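Glycoprotein E (Human herpesvirus 1, PDB 2GIY) pairs with gI as a heterodimer that binds the Fc part of host IgG and is required for cell-to-cell spread of the virus in epithelial cells. Local coordinates at residues F29-S34 / G160-S165. Sequence-based numbering, arbitrary orientation.
Sequences FSTNVS and GHITIS
The ring of F29 meets I164 at its edge: the CG2 methyl of I164 lies near the ring plane, with F29 CZ 3.5 Å from I164 CG2. The F29 ring also meets the rings of F135 and F23, its plane turned from theirs by about 15° and 30°. A chi1 of 65° tucks F29 CG into the gap flanked by N and C of its own backbone and brings the CZ edge of the ring to the isoleucine. I164 works with both branches, since its extended CG1 arm carries the other methyl to T31, where T31 CG2 is 3.9 Å from I164 CD1 and the two side chains lie across each other. Two residues further along 29-34, and two back along the strand, the CG2 branch of V33 meets the end of I162, V33 CG2 to I162 CD1 being 3.8 Å. The meeting is wholly apolar; T31 directs its OG1 elsewhere, to N132 and the backbone N of L133, so this buried hydroxyl is satisfied. W51 of strand 45-54 touches T31, V33 and I162, and T17 closes on V33 and I162. The contact sets strand 29-30 and the loop that follows it against strand 155-165 in this Ig V domain, the C-terminal part of the gE ectodomain: 29-30 pairs with 133-135, while 155-165 lies between 20-22 and 144-152.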
loop_
_atom_site.group_PDB
_atom_site.type_symbol
_atom_site.label_atom_id
_atom_site.label_comp_id
_atom_site.label_asym_id
_atom_site.label_seq_id
_atom_site.Cartn_x
_atom_site.Cartn_y
_atom_site.Cartn_z
ATOM N N PHE A 29 11.284 10.538 20.331
ATOM C CA PHE A 29 11.288 10.142 18.936
ATOM C C PHE A 29 9.957 10.460 18.285
ATOM O O PHE A 29 8.999 10.850 18.954
ATOM C CB PHE A 29 11.581 8.643 18.820
ATOM C CG PHE A 29 10.514 7.767 19.415
ATOM C CD1 PHE A 29 9.395 7.404 18.670
ATOM C CD2 PHE A 29 10.625 7.306 20.724
ATOM C CE1 PHE A 29 8.405 6.592 19.220
ATOM C CE2 PHE A 29 9.645 6.497 21.284
ATOM C CZ PHE A 29 8.530 6.138 20.530
ATOM N N SER A 30 9.907 10.278 16.974
ATOM C CA SER A 30 8.704 10.539 16.206
ATOM C C SER A 30 8.458 9.408 15.221
ATOM O O SER A 30 9.389 8.702 14.833
ATOM C CB SER A 30 8.865 11.854 15.434
ATOM O OG SER A 30 7.860 11.999 14.451
ATOM N N THR A 31 7.203 9.218 14.835
ATOM C CA THR A 31 6.889 8.204 13.848
ATOM C C THR A 31 7.355 8.834 12.542
ATOM O O THR A 31 7.642 10.033 12.495
ATOM C CB THR A 31 5.373 7.915 13.764
ATOM O OG1 THR A 31 4.668 9.123 13.445
ATOM C CG2 THR A 31 4.865 7.364 15.086
ATOM N N ASN A 32 7.435 8.036 11.488
ATOM C CA ASN A 32 7.878 8.541 10.198
ATOM C C ASN A 32 7.003 7.957 9.101
ATOM O O ASN A 32 7.467 7.206 8.246
ATOM C CB ASN A 32 9.344 8.166 9.970
ATOM C CG ASN A 32 9.890 8.711 8.669
ATOM O OD1 ASN A 32 9.727 9.894 8.361
ATOM N ND2 ASN A 32 10.549 7.855 7.899
ATOM N N VAL A 33 5.720 8.298 9.154
ATOM C CA VAL A 33 4.758 7.824 8.176
ATOM C C VAL A 33 4.723 8.779 6.992
ATOM O O VAL A 33 4.777 9.997 7.167
ATOM C CB VAL A 33 3.341 7.752 8.790
ATOM C CG1 VAL A 33 2.345 7.234 7.762
ATOM C CG2 VAL A 33 3.356 6.858 10.022
ATOM N N SER A 34 4.652 8.219 5.791
ATOM C CA SER A 34 4.582 9.018 4.578
ATOM C C SER A 34 3.234 8.731 3.936
ATOM O O SER A 34 2.867 7.571 3.726
ATOM C CB SER A 34 5.710 8.640 3.616
ATOM O OG SER A 34 5.681 9.469 2.469
ATOM N N GLY A 160 -2.046 1.612 7.891
ATOM C CA GLY A 160 -0.787 0.968 8.193
ATOM C C GLY A 160 -0.687 0.769 9.688
ATOM O O GLY A 160 -1.457 1.365 10.446
ATOM N N HIS A 161 0.241 -0.077 10.118
ATOM C CA HIS A 161 0.417 -0.312 11.543
ATOM C C HIS A 161 1.872 -0.165 11.959
ATOM O O HIS A 161 2.793 -0.400 11.165
ATOM C CB HIS A 161 -0.092 -1.705 11.934
ATOM C CG HIS A 161 0.671 -2.832 11.304
ATOM N ND1 HIS A 161 0.518 -3.191 9.982
ATOM C CD2 HIS A 161 1.596 -3.678 11.817
ATOM C CE1 HIS A 161 1.314 -4.211 9.708
ATOM N NE2 HIS A 161 1.980 -4.525 10.805
ATOM N N ILE A 162 2.066 0.242 13.209
ATOM C CA ILE A 162 3.391 0.408 13.779
ATOM C C ILE A 162 3.358 -0.065 15.223
ATOM O O ILE A 162 2.570 0.442 16.020
ATOM C CB ILE A 162 3.839 1.886 13.829
ATOM C CG1 ILE A 162 3.662 2.556 12.468
ATOM C CG2 ILE A 162 5.304 1.961 14.257
ATOM C CD1 ILE A 162 3.971 4.042 12.503
ATOM N N THR A 163 4.183 -1.052 15.558
ATOM C CA THR A 163 4.251 -1.496 16.938
ATOM C C THR A 163 5.328 -0.612 17.549
ATOM O O THR A 163 6.507 -0.685 17.179
ATOM C CB THR A 163 4.659 -2.977 17.064
ATOM O OG1 THR A 163 3.612 -3.807 16.547
ATOM C CG2 THR A 163 4.885 -3.338 18.527
ATOM N N ILE A 164 4.907 0.247 18.466
ATOM C CA ILE A 164 5.806 1.179 19.125
ATOM C C ILE A 164 5.952 0.744 20.567
ATOM O O ILE A 164 4.998 0.823 21.341
ATOM C CB ILE A 164 5.230 2.598 19.078
ATOM C CG1 ILE A 164 4.945 2.980 17.625
ATOM C CG2 ILE A 164 6.201 3.585 19.727
ATOM C CD1 ILE A 164 4.281 4.346 17.456
ATOM N N SER A 165 7.142 0.294 20.945
ATOM C CA SER A 165 7.312 -0.160 22.319
ATOM C C SER A 165 8.736 -0.455 22.738
ATOM O O SER A 165 9.675 -0.349 21.948
ATOM C CB SER A 165 6.477 -1.414 22.544
ATOM O OG SER A 165 6.901 -2.448 21.687
#